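Local structure of activated BY transcription factor SSRB (Salmonella enterica, 2WNW) at residues Ser51-Ala56 / Asp330-Leu335; Ala86-Gln91 / Met137-Ser142; Ser92-Leu97 / Gly340-Gly345; Leu347-Ile352 / Asn364-Gly369. The protein is of unknown function but belongs to glycoside hydrolase family 30, pairing a TIM barrel with a beta-sandwich domain. All blocks are in the same frame, centred on the assembly; numbering follows the deposited sequence.

Contact 1. Residues Ser51-Ala56 / Asp330-Leu335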
loop_
_atom_site.group_PDB
_atom_site.type_symbol
_atom_site.label_atom_id
_atom_site.label_comp_id
_atom_site.label_asym_id
_atom_site.label_seq_id
_atom_site.Cartn_x
_atom_site.Cartn_y
_atom_site.Cartn_z
ATOM N N SER A 51 3.188 10.485 -25.060
ATOM C CA SER A 51 3.672 9.823 -26.264
ATOM C C SER A 51 3.455 10.516 -27.596
ATOM O O SER A 51 2.420 11.136 -27.840
ATOM C CB SER A 51 3.072 8.420 -26.347
ATOM O OG SER A 51 3.261 7.715 -25.134
ATOM N N PHE A 52 4.460 10.384 -28.455
ATOM C CA PHE A 52 4.425 10.923 -29.803
ATOM C C PHE A 52 4.025 9.746 -30.691
ATOM O O PHE A 52 4.714 8.725 -30.709
ATOM C CB PHE A 52 5.814 11.396 -30.256
ATOM C CG PHE A 52 6.418 12.474 -29.398
ATOM C CD1 PHE A 52 7.554 12.216 -28.636
ATOM C CD2 PHE A 52 5.885 13.757 -29.391
ATOM C CE1 PHE A 52 8.155 13.222 -27.881
ATOM C CE2 PHE A 52 6.477 14.772 -28.637
ATOM C CZ PHE A 52 7.614 14.503 -27.883
ATOM N N THR A 53 2.914 9.874 -31.405
ATOM C CA THR A 53 2.465 8.826 -32.321
ATOM C C THR A 53 2.192 9.502 -33.656
ATOM O O THR A 53 2.095 10.726 -33.719
ATOM C CB THR A 53 1.155 8.164 -31.846
ATOM O OG1 THR A 53 0.144 9.169 -31.690
ATOM C CG2 THR A 53 1.366 7.439 -30.523
ATOM N N GLU A 54 2.075 8.718 -34.722
ATOM C CA GLU A 54 1.786 9.306 -36.021
ATOM C C GLU A 54 0.473 10.079 -35.909
ATOM O O GLU A 54 0.323 11.150 -36.493
ATOM C CB GLU A 54 1.666 8.230 -37.104
ATOM C CG GLU A 54 0.998 8.747 -38.379
ATOM C CD GLU A 54 1.260 7.878 -39.591
ATOM O OE1 GLU A 54 2.293 8.091 -40.261
ATOM O OE2 GLU A 54 0.437 6.983 -39.869
ATOM N N GLY A 55 -0.467 9.534 -35.143
ATOM C CA GLY A 55 -1.746 10.201 -34.961
ATOM C C GLY A 55 -1.567 11.579 -34.351
ATOM O O GLY A 55 -2.094 12.570 -34.859
ATOM N N ALA A 56 -0.828 11.646 -33.248
ATOM C CA ALA A 56 -0.581 12.920 -32.584
ATOM C C ALA A 56 0.170 13.863 -33.524
ATOM O O ALA A 56 -0.100 15.062 -33.556
ATOM C CB ALA A 56 0.227 12.700 -31.301
ATOM N N ASP A 330 2.471 9.018 -20.276
ATOM C CA ASP A 330 1.088 8.948 -20.731
ATOM C C ASP A 330 1.109 8.437 -22.173
ATOM O O ASP A 330 2.168 8.382 -22.799
ATOM C CB ASP A 330 0.480 10.353 -20.660
ATOM C CG ASP A 330 -0.961 10.411 -21.140
ATOM O OD1 ASP A 330 -1.717 9.434 -20.938
ATOM O OD2 ASP A 330 -1.342 11.457 -21.703
ATOM N N TRP A 331 -0.050 8.046 -22.689
ATOM C CA TRP A 331 -0.140 7.570 -24.068
ATOM C C TRP A 331 -0.186 8.836 -24.934
ATOM O O TRP A 331 0.449 9.836 -24.584
ATOM C CB TRP A 331 -1.406 6.717 -24.227
ATOM C CG TRP A 331 -1.557 5.917 -25.515
ATOM C CD1 TRP A 331 -2.717 5.363 -25.981
ATOM C CD2 TRP A 331 -0.536 5.567 -26.472
ATOM N NE1 TRP A 331 -2.488 4.696 -27.160
ATOM C CE2 TRP A 331 -1.161 4.803 -27.487
ATOM C CE3 TRP A 331 0.840 5.822 -26.572
ATOM C CZ2 TRP A 331 -0.459 4.293 -28.590
ATOM C CZ3 TRP A 331 1.543 5.315 -27.673
ATOM C CH2 TRP A 331 0.888 4.560 -28.667
ATOM N N ASN A 332 -0.930 8.817 -26.041
ATOM C CA ASN A 332 -1.006 9.984 -26.935
ATOM C C ASN A 332 -1.055 11.339 -26.227
ATOM O O ASN A 332 -1.926 11.586 -25.399
ATOM C CB ASN A 332 -2.233 9.894 -27.845
ATOM C CG ASN A 332 -2.264 8.630 -28.663
ATOM O OD1 ASN A 332 -1.559 8.503 -29.671
ATOM N ND2 ASN A 332 -3.084 7.676 -28.232
ATOM N N LEU A 333 -0.120 12.219 -26.575
ATOM C CA LEU A 333 -0.064 13.562 -26.006
ATOM C C LEU A 333 -1.229 14.382 -26.527
ATOM O O LEU A 333 -1.775 15.243 -25.829
ATOM C CB LEU A 333 1.196 14.294 -26.467
ATOM C CG LEU A 333 2.592 13.960 -25.971
ATOM C CD1 LEU A 333 3.609 14.541 -26.945
ATOM C CD2 LEU A 333 2.785 14.527 -24.585
ATOM N N LEU A 334 -1.586 14.102 -27.774
ATOM C CA LEU A 334 -2.611 14.857 -28.476
ATOM C C LEU A 334 -3.377 14.005 -29.476
ATOM O O LEU A 334 -2.815 13.099 -30.082
ATOM C CB LEU A 334 -1.912 16.001 -29.217
ATOM C CG LEU A 334 -2.623 16.735 -30.352
ATOM C CD1 LEU A 334 -3.615 17.716 -29.759
ATOM C CD2 LEU A 334 -1.591 17.470 -31.215
ATOM N N LEU A 335 -4.659 14.316 -29.656
ATOM C CA LEU A 335 -5.505 13.606 -30.611
ATOM C C LEU A 335 -6.563 14.578 -31.127
ATOM O O LEU A 335 -6.709 15.676 -30.589
ATOM C CB LEU A 335 -6.177 12.402 -29.945
ATOM C CG LEU A 335 -5.258 11.240 -29.540
ATOM C CD1 LEU A 335 -6.077 10.168 -28.835
ATOM C CD2 LEU A 335 -4.582 10.656 -30.776
#
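S51 pairs in parallel with N332 at a single bridge, where S51 N donates to W331 O at 2.9 Å and L333 N returns a bond to S51 O, with the side chains of the pair diverging; the chains come close again at A56 and L334. The side chain of S51 extends the pairing: its OG donates to D330 O at 2.7 Å, in the carbonyl plane, and also sits at the edge of the W331 ring beside CE3. Two residues on, T53 grips both segments. Its OG1, set between the backbone N and the carbonyl carbon (chi1 57°), donates to N332 OD1 at 2.7 Å and accepts A56 N at 3.1 Å, which makes T53 the N-cap of the following helix. The methyl CG2 is turned to the six-membered part of the W331 indole, 3.5 Å from CH2. F52 heads the other way, and its CE2 meets L333 CD1 at 3.3 Å. A56 CB packs 3.3 Å from L334 O, a buried carbonyl with no hydrogen-bond partner in the model. N332 ND2 lies over one face of the W331 ring, while the indole NE1 is bonded to a glycerol. The first and last strands of the eight-stranded barrel, 48-51 and 327-330, thus stay linked as they end. F52 is wedged among helices 65-76 and 124-133 and strand 85-90, and L334 rests on F71 of helix 65-76.

Contact 2. Residues Ala86-Gln91 / Met137-Ser142; sequences ARMPIQ and MKLMAS
S142 OG is gripped by two groups: R87 NE donates to it at 3.0 Å, and S192 on the next strand shares a further hydrogen bond with it. The serine lies near the guanidinium plane but is tilted 23° from it. R87 gets there with CG anti to the backbone N (chi1 180°) and a chain extended as far as NE, and the same group forms salt bridges to D239 and E294, so its rotation is fixed by several partners. Behind this polar corner runs regular parallel pairing. M88 sends its N to M140 O at 2.8 Å and receives S142 N on its own O, and I90 N continues the pattern to S142 O. At the start of the strands M140 N donates to A86 O at 2.9 Å, A86 N bonds only weakly to K138 O, and one water donates to both A86 O and K138 O. The face carrying A86, M88, L139 and A141 is apolar: A86 CB touches L139 CD2 at 3.5 Å, and M137 CE and I90 CG1 add to it from the ends. These are neighbouring strands of the TIM barrel, with R87, M140 and S142 facing its interior, and M88, I90 and A141 packed on Y177 of helix 167-183, while M88 and M137 also reach helix 124-133.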
loop_
_atom_site.group_PDB
_atom_site.type_symbol
_atom_site.label_atom_id
_atom_site.label_comp_id
_atom_site.label_asym_id
_atom_site.label_seq_id
_atom_site.Cartn_x
_atom_site.Cartn_y
_atom_site.Cartn_z
ATOM N N ALA A 86 9.210 10.778 -22.780
ATOM C CA ALA A 86 8.333 10.551 -23.917
ATOM C C ALA A 86 8.532 9.137 -24.439
ATOM O O ALA A 86 9.578 8.521 -24.224
ATOM C CB ALA A 86 8.616 11.562 -25.028
ATOM N N ARG A 87 7.509 8.621 -25.108
ATOM C CA ARG A 87 7.576 7.294 -25.706
ATOM C C ARG A 87 7.065 7.469 -27.126
ATOM O O ARG A 87 6.179 8.288 -27.378
ATOM C CB ARG A 87 6.699 6.302 -24.932
ATOM C CG ARG A 87 6.689 4.872 -25.488
ATOM C CD ARG A 87 6.333 3.871 -24.385
ATOM N NE ARG A 87 6.185 2.487 -24.850
ATOM C CZ ARG A 87 5.024 1.920 -25.179
ATOM N NH1 ARG A 87 3.890 2.611 -25.109
ATOM N NH2 ARG A 87 4.987 0.647 -25.550
ATOM N N MET A 88 7.647 6.723 -28.054
ATOM C CA MET A 88 7.247 6.798 -29.453
ATOM C C MET A 88 7.367 5.416 -30.080
ATOM O O MET A 88 8.134 4.576 -29.612
ATOM C CB MET A 88 8.116 7.815 -30.193
ATOM C CG MET A 88 9.610 7.623 -29.992
ATOM S SD MET A 88 10.489 9.141 -30.393
ATOM C CE MET A 88 12.196 8.612 -30.219
ATOM N N PRO A 89 6.600 5.161 -31.147
ATOM C CA PRO A 89 6.619 3.869 -31.825
ATOM C C PRO A 89 7.661 3.677 -32.919
ATOM O O PRO A 89 7.970 4.602 -33.677
ATOM C CB PRO A 89 5.205 3.769 -32.380
ATOM C CG PRO A 89 4.957 5.182 -32.821
ATOM C CD PRO A 89 5.485 5.994 -31.644
ATOM N N ILE A 90 8.202 2.463 -32.973
ATOM C CA ILE A 90 9.160 2.060 -33.996
ATOM C C ILE A 90 8.218 1.354 -34.975
ATOM O O ILE A 90 7.758 0.239 -34.718
ATOM C CB ILE A 90 10.214 1.078 -33.422
ATOM C CG1 ILE A 90 11.038 1.789 -32.344
ATOM C CG2 ILE A 90 11.114 0.552 -34.542
ATOM C CD1 ILE A 90 12.070 0.903 -31.644
ATOM N N GLN A 91 7.932 2.036 -36.083
ATOM C CA GLN A 91 6.989 1.595 -37.112
ATOM C C GLN A 91 5.586 1.888 -36.562
ATOM O O GLN A 91 5.450 2.442 -35.473
ATOM C CB GLN A 91 7.170 0.112 -37.472
ATOM C CG GLN A 91 8.582 -0.196 -37.985
ATOM C CD GLN A 91 8.693 -1.502 -38.753
ATOM O OE1 GLN A 91 8.069 -2.510 -38.402
ATOM N NE2 GLN A 91 9.515 -1.499 -39.795
ATOM N N MET A 137 14.995 16.127 -22.991
ATOM C CA MET A 137 13.972 15.102 -22.802
ATOM C C MET A 137 14.588 13.720 -22.976
ATOM O O MET A 137 15.444 13.521 -23.837
ATOM C CB MET A 137 12.857 15.242 -23.840
ATOM C CG MET A 137 11.972 16.452 -23.703
ATOM S SD MET A 137 10.651 16.334 -24.929
ATOM C CE MET A 137 9.715 14.947 -24.254
ATOM N N LYS A 138 14.146 12.768 -22.162
ATOM C CA LYS A 138 14.630 11.396 -22.259
ATOM C C LYS A 138 13.579 10.665 -23.096
ATOM O O LYS A 138 12.434 10.507 -22.665
ATOM C CB LYS A 138 14.732 10.770 -20.866
ATOM C CG LYS A 138 15.189 9.320 -20.864
ATOM C CD LYS A 138 15.121 8.716 -19.468
ATOM C CE LYS A 138 15.525 7.248 -19.487
ATOM N NZ LYS A 138 15.384 6.594 -18.157
ATOM N N LEU A 139 13.970 10.224 -24.289
ATOM C CA LEU A 139 13.042 9.557 -25.193
ATOM C C LEU A 139 13.153 8.035 -25.221
ATOM O O LEU A 139 14.252 7.472 -25.228
ATOM C CB LEU A 139 13.225 10.112 -26.612
ATOM C CG LEU A 139 13.209 11.643 -26.733
ATOM C CD1 LEU A 139 13.499 12.056 -28.171
ATOM C CD2 LEU A 139 11.862 12.182 -26.287
ATOM N N MET A 140 11.997 7.382 -25.247
ATOM C CA MET A 140 11.914 5.928 -25.281
ATOM C C MET A 140 11.191 5.485 -26.552
ATOM O O MET A 140 10.186 6.079 -26.936
ATOM C CB MET A 140 11.150 5.428 -24.057
ATOM C CG MET A 140 10.968 3.919 -23.989
ATOM S SD MET A 140 10.063 3.465 -22.496
ATOM C CE MET A 140 9.958 1.687 -22.653
ATOM N N ALA A 141 11.706 4.448 -27.204
ATOM C CA ALA A 141 11.086 3.940 -28.424
ATOM C C ALA A 141 10.696 2.484 -28.213
ATOM O O ALA A 141 11.454 1.712 -27.621
ATOM C CB ALA A 141 12.052 4.068 -29.604
ATOM N N SER A 142 9.504 2.122 -28.686
ATOM C CA SER A 142 8.980 0.764 -28.555
ATOM C C SER A 142 8.282 0.337 -29.840
ATOM O O SER A 142 7.598 1.138 -30.472
ATOM C CB SER A 142 7.945 0.684 -27.422
ATOM O OG SER A 142 8.466 1.127 -26.184
HETATM O O HOH W 1 11.128 8.126 -21.761
#

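Contact 3. Residues Ser92-Leu97 / Gly340-Gly345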
loop_
_atom_site.group_PDB
_atom_site.type_symbol
_atom_site.label_atom_id
_atom_site.label_comp_id
_atom_site.label_asym_id
_atom_site.label_seq_id
_atom_site.Cartn_x
_atom_site.Cartn_y
_atom_site.Cartn_z
ATOM N N SER A 92 4.546 1.522 -37.298
ATOM C CA SER A 92 3.181 1.833 -36.880
ATOM C C SER A 92 2.592 1.178 -35.626
ATOM O O SER A 92 2.950 0.063 -35.249
ATOM C CB SER A 92 2.230 1.571 -38.050
ATOM O OG SER A 92 2.290 0.214 -38.448
ATOM N N CYS A 93 1.685 1.913 -34.982
ATOM C CA CYS A 93 0.944 1.433 -33.822
ATOM C C CYS A 93 -0.503 1.701 -34.238
ATOM O O CYS A 93 -0.730 2.170 -35.357
ATOM C CB CYS A 93 1.321 2.203 -32.541
ATOM S SG CYS A 93 0.875 3.949 -32.470
ATOM N N ASP A 94 -1.481 1.407 -33.388
ATOM C CA ASP A 94 -2.871 1.636 -33.788
ATOM C C ASP A 94 -3.166 3.108 -34.053
ATOM O O ASP A 94 -3.997 3.441 -34.904
ATOM C CB ASP A 94 -3.847 1.058 -32.749
ATOM C CG ASP A 94 -3.609 1.588 -31.354
ATOM O OD1 ASP A 94 -2.434 1.665 -30.939
ATOM O OD2 ASP A 94 -4.602 1.906 -30.665
ATOM N N PHE A 95 -2.483 3.995 -33.337
ATOM C CA PHE A 95 -2.689 5.415 -33.558
ATOM C C PHE A 95 -1.827 5.910 -34.715
ATOM O O PHE A 95 -0.885 6.691 -34.543
ATOM C CB PHE A 95 -2.425 6.212 -32.277
ATOM C CG PHE A 95 -3.600 6.228 -31.343
ATOM C CD1 PHE A 95 -3.752 5.244 -30.365
ATOM C CD2 PHE A 95 -4.600 7.182 -31.499
ATOM C CE1 PHE A 95 -4.893 5.211 -29.557
ATOM C CE2 PHE A 95 -5.739 7.158 -30.701
ATOM C CZ PHE A 95 -5.888 6.169 -29.728
ATOM N N SER A 96 -2.173 5.421 -35.902
ATOM C CA SER A 96 -1.493 5.773 -37.142
ATOM C C SER A 96 -2.571 5.825 -38.214
ATOM O O SER A 96 -3.682 5.335 -38.004
ATOM C CB SER A 96 -0.462 4.705 -37.515
ATOM O OG SER A 96 0.510 4.539 -36.497
ATOM N N LEU A 97 -2.249 6.422 -39.354
ATOM C CA LEU A 97 -3.207 6.514 -40.448
ATOM C C LEU A 97 -3.397 5.120 -41.041
ATOM O O LEU A 97 -4.367 4.856 -41.749
ATOM C CB LEU A 97 -2.695 7.484 -41.514
ATOM C CG LEU A 97 -2.484 8.930 -41.050
ATOM C CD1 LEU A 97 -1.923 9.764 -42.193
ATOM C CD2 LEU A 97 -3.807 9.512 -40.563
ATOM N N GLY A 340 -9.020 10.451 -32.382
ATOM C CA GLY A 340 -8.294 9.753 -33.427
ATOM C C GLY A 340 -7.167 10.619 -33.951
ATOM O O GLY A 340 -6.852 11.646 -33.348
ATOM N N PRO A 341 -6.559 10.258 -35.092
ATOM C CA PRO A 341 -6.872 9.088 -35.919
ATOM C C PRO A 341 -6.307 7.770 -35.391
ATOM O O PRO A 341 -5.233 7.738 -34.796
ATOM C CB PRO A 341 -6.275 9.466 -37.269
ATOM C CG PRO A 341 -5.029 10.197 -36.861
ATOM C CD PRO A 341 -5.506 11.078 -35.719
ATOM N N ASN A 342 -7.045 6.687 -35.622
ATOM C CA ASN A 342 -6.641 5.345 -35.200
ATOM C C ASN A 342 -7.082 4.421 -36.336
ATOM O O ASN A 342 -8.270 4.354 -36.654
ATOM C CB ASN A 342 -7.345 4.970 -33.892
ATOM C CG ASN A 342 -6.876 3.640 -33.334
ATOM O OD1 ASN A 342 -7.175 2.575 -33.883
ATOM N ND2 ASN A 342 -6.129 3.694 -32.232
ATOM N N HIS A 343 -6.139 3.705 -36.942
ATOM C CA HIS A 343 -6.485 2.857 -38.078
ATOM C C HIS A 343 -7.332 1.619 -37.790
ATOM O O HIS A 343 -7.681 0.882 -38.709
ATOM C CB HIS A 343 -5.219 2.504 -38.884
ATOM C CG HIS A 343 -4.395 1.394 -38.309
ATOM N ND1 HIS A 343 -4.717 0.064 -38.474
ATOM C CD2 HIS A 343 -3.228 1.415 -37.621
ATOM C CE1 HIS A 343 -3.783 -0.686 -37.916
ATOM N NE2 HIS A 343 -2.867 0.110 -37.393
ATOM N N GLN A 344 -7.678 1.400 -36.524
ATOM C CA GLN A 344 -8.537 0.277 -36.158
ATOM C C GLN A 344 -9.781 0.768 -35.421
ATOM O O GLN A 344 -10.534 -0.023 -34.858
ATOM C CB GLN A 344 -7.790 -0.738 -35.294
ATOM C CG GLN A 344 -7.119 -1.841 -36.091
ATOM C CD GLN A 344 -8.105 -2.622 -36.942
ATOM O OE1 GLN A 344 -8.057 -2.571 -38.172
ATOM N NE2 GLN A 344 -9.010 -3.343 -36.289
ATOM N N GLY A 345 -9.991 2.080 -35.432
ATOM C CA GLY A 345 -11.150 2.657 -34.772
ATOM C C GLY A 345 -11.099 2.643 -33.254
ATOM O O GLY A 345 -12.119 2.846 -32.594
#
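N342 reaches across to D94 and F95, and its side chain can be followed atom by atom. CB lies 3.8 Å from D94 O. With CG anti to the backbone N (chi1 -175°), the amide carbon comes to 3.3 Å from that same carbonyl oxygen. At the tip the amide divides its work. OD1 turns back to accept Q344 N at 2.9 Å, an Asx turn within the type I turn from N342 to G345, and it takes a second bond from the N of N346. ND2 donates to D94 OD2 at 2.8 Å; the carboxylate oxygen lies in the amide plane, yet the amide approaches it from above the carboxylate plane. The same nitrogen sits over the centre of the F95 ring, 3.2 Å above it; the amide is nearly perpendicular to the ring (88°), with its nitrogen end pointing at the ring face.

The backbone adds a bond from H343 N to D94 O at 3.0 Å. The H343 ring lies edge-on to S96 O, and its NE2 is bonded to D204. On the flank, L97 CD2 meets P341, whose peptide bond is cis, at 4.0 Å from CG.

D94 stands at the meeting point of these two loops at the C-terminal end of the barrel: OD2 is held by N342 and N346, while OD1 binds glycerol. Two amide donors on one oxygen would be expected to stabilise the carboxylate charge and to fix its rotation, which would leave OD1 facing the glycerol.

Contact 4. Residues Leu347-Ile352 / Asn364-Gly369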
loop_
_atom_site.group_PDB
_atom_site.type_symbol
_atom_site.label_atom_id
_atom_site.label_comp_id
_atom_site.label_asym_id
_atom_site.label_seq_id
_atom_site.Cartn_x
_atom_site.Cartn_y
_atom_site.Cartn_z
ATOM N N LEU A 347 -10.589 4.604 -30.817
ATOM C CA LEU A 347 -10.546 5.997 -30.371
ATOM C C LEU A 347 -10.385 6.117 -28.856
ATOM O O LEU A 347 -11.014 5.382 -28.096
ATOM C CB LEU A 347 -11.823 6.718 -30.816
ATOM C CG LEU A 347 -12.150 6.630 -32.314
ATOM C CD1 LEU A 347 -13.492 7.295 -32.591
ATOM C CD2 LEU A 347 -11.045 7.295 -33.123
ATOM N N CYS A 348 -9.546 7.057 -28.428
ATOM C CA CYS A 348 -9.285 7.278 -27.006
ATOM C C CYS A 348 -9.156 8.763 -26.710
ATOM O O CYS A 348 -8.956 9.572 -27.611
ATOM C CB CYS A 348 -7.970 6.607 -26.583
ATOM S SG CYS A 348 -7.860 4.815 -26.807
ATOM N N GLU A 349 -9.266 9.124 -25.438
ATOM C CA GLU A 349 -9.099 10.520 -25.060
ATOM C C GLU A 349 -7.598 10.772 -24.887
ATOM O O GLU A 349 -6.828 9.836 -24.665
ATOM C CB GLU A 349 -9.820 10.801 -23.738
ATOM C CG GLU A 349 -9.890 12.272 -23.367
ATOM C CD GLU A 349 -10.493 12.498 -21.993
ATOM O OE1 GLU A 349 -9.782 12.299 -20.985
ATOM O OE2 GLU A 349 -11.687 12.864 -21.924
ATOM N N ALA A 350 -7.188 12.030 -25.023
ATOM C CA ALA A 350 -5.797 12.436 -24.819
ATOM C C ALA A 350 -5.936 13.689 -23.958
ATOM O O ALA A 350 -6.932 14.410 -24.072
ATOM C CB ALA A 350 -5.116 12.765 -26.152
ATOM N N PRO A 351 -4.960 13.962 -23.077
ATOM C CA PRO A 351 -5.060 15.152 -22.222
ATOM C C PRO A 351 -5.348 16.439 -22.981
ATOM O O PRO A 351 -5.975 17.353 -22.448
ATOM C CB PRO A 351 -3.717 15.167 -21.494
ATOM C CG PRO A 351 -3.425 13.693 -21.348
ATOM C CD PRO A 351 -3.765 13.169 -22.735
ATOM N N ILE A 352 -4.872 16.514 -24.219
ATOM C CA ILE A 352 -5.135 17.679 -25.050
ATOM C C ILE A 352 -5.686 17.185 -26.376
ATOM O O ILE A 352 -5.157 16.247 -26.974
ATOM C CB ILE A 352 -3.861 18.526 -25.310
ATOM C CG1 ILE A 352 -3.380 19.153 -24.003
ATOM C CG2 ILE A 352 -4.168 19.630 -26.327
ATOM C CD1 ILE A 352 -2.210 20.108 -24.169
ATOM N N ASN A 364 -8.307 18.520 -21.299
ATOM C CA ASN A 364 -9.198 17.707 -20.480
ATOM C C ASN A 364 -8.728 17.664 -19.029
ATOM O O ASN A 364 -7.614 18.085 -18.720
ATOM C CB ASN A 364 -9.283 16.292 -21.059
ATOM C CG ASN A 364 -9.997 16.262 -22.397
ATOM O OD1 ASN A 364 -11.127 16.734 -22.512
ATOM N ND2 ASN A 364 -9.341 15.711 -23.417
ATOM N N HIS A 365 -9.578 17.157 -18.139
ATOM C CA HIS A 365 -9.231 17.075 -16.721
ATOM C C HIS A 365 -7.894 16.367 -16.500
ATOM O O HIS A 365 -7.108 16.763 -15.638
ATOM C CB HIS A 365 -10.328 16.338 -15.938
ATOM C CG HIS A 365 -11.517 17.189 -15.598
ATOM N ND1 HIS A 365 -11.996 18.173 -16.437
ATOM C CD2 HIS A 365 -12.346 17.173 -14.528
ATOM C CE1 HIS A 365 -13.070 18.724 -15.898
ATOM N NE2 HIS A 365 -13.304 18.136 -14.740
ATOM N N SER A 366 -7.643 15.317 -17.272
ATOM C CA SER A 366 -6.406 14.552 -17.139
ATOM C C SER A 366 -5.154 15.416 -17.284
ATOM O O SER A 366 -4.152 15.169 -16.618
ATOM C CB SER A 366 -6.378 13.417 -18.164
ATOM O OG SER A 366 -6.469 13.927 -19.481
ATOM N N TRP A 367 -5.206 16.430 -18.141
ATOM C CA TRP A 367 -4.049 17.304 -18.328
ATOM C C TRP A 367 -3.695 17.977 -17.000
ATOM O O TRP A 367 -2.526 18.043 -16.628
ATOM C CB TRP A 367 -4.339 18.375 -19.386
ATOM C CG TRP A 367 -3.122 19.180 -19.778
ATOM C CD1 TRP A 367 -2.159 18.824 -20.680
ATOM C CD2 TRP A 367 -2.733 20.460 -19.260
ATOM N NE1 TRP A 367 -1.191 19.804 -20.756
ATOM C CE2 TRP A 367 -1.518 20.818 -19.893
ATOM C CE3 TRP A 367 -3.289 21.340 -18.319
ATOM C CZ2 TRP A 367 -0.850 22.020 -19.615
ATOM C CZ3 TRP A 367 -2.626 22.534 -18.042
ATOM C CH2 TRP A 367 -1.418 22.861 -18.691
ATOM N N TYR A 368 -4.705 18.467 -16.285
ATOM C CA TYR A 368 -4.467 19.124 -15.000
ATOM C C TYR A 368 -4.063 18.112 -13.934
ATOM O O TYR A 368 -3.261 18.419 -13.057
ATOM C CB TYR A 368 -5.708 19.895 -14.538
ATOM C CG TYR A 368 -6.143 20.963 -15.513
ATOM C CD1 TYR A 368 -7.136 20.708 -16.457
ATOM C CD2 TYR A 368 -5.526 22.214 -15.522
ATOM C CE1 TYR A 368 -7.505 21.672 -17.389
ATOM C CE2 TYR A 368 -5.887 23.186 -16.452
ATOM C CZ TYR A 368 -6.874 22.908 -17.382
ATOM O OH TYR A 368 -7.218 23.856 -18.317
ATOM N N GLY A 369 -4.616 16.903 -14.022
ATOM C CA GLY A 369 -4.275 15.863 -13.067
ATOM C C GLY A 369 -2.800 15.520 -13.166
ATOM O O GLY A 369 -2.102 15.440 -12.157
HETATM O O HOH W 2 -9.791 13.899 -18.657
HETATM O O HOH W 3 -7.043 12.103 -21.252
#
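The carboxylate of E349 and the amide of N364 come from opposite directions and stack with their planes only 14° apart, E349 CD lying 3.8 Å from N364 CG. In the plane of that amide, ND2 donates to A350 O at 2.8 Å, and Q353 OE1 takes a further bond from the same nitrogen; two acceptors thereby set which way the amide is turned. The indole of W367 has P351 CB near its plane at the edge, while I352 lies alongside it, pointing the same way, with CG1 3.6 Å from CD1. I352 also packs on F71 and Y75 of helix 65-76. H81 stacks on the indole, and the ring of Y75 meets it at an incline.

The backbone joins in where N364 N donates to P351 O at 2.8 Å. Here the loop entering strand 352-355 meets the first turn of helix 365-374, and the short hairpin of 352-355 and 360-363 connects the two in this TIM-barrel domain.

The helix start may favour the negative charge of E349, whose OE1 also has a weak bond to H309. S366 OG, placed between the backbone N and the carbonyl carbon (chi1 59°), rests 3.3 Å from P351 CA. Two waters link S366 to the glutamate. Both donate to E349 OE1; one accepts S366 N at 2.9 Å, and the other lies 2.6 Å from S366 OG.

Overall arrangement
The four contacts sample one TIM barrel from its wall to its loops. Contacts 1 and 2, with centres about 11 Å apart, share the wall: F52 N is 2.9 Å from R87 O, a probable hydrogen bond. The centres of contacts 3 and 1 are about 10 Å apart, and there E54 OE2 and G55 N meet L97 N and F95 O. Contact 4 abuts contact 1 through D330 and P351, and touches contact 3 where F95 CZ lies 3.8 Å from C348 SG, but stays about 12 Å from contact 2 at the nearest atoms. Glycerol, probably from the crystallisation liquor, bonds to W331 and D94, and the R87 side chain comes within about 6 Å of a glycerol, consistent with a pocket at the barrel mouth.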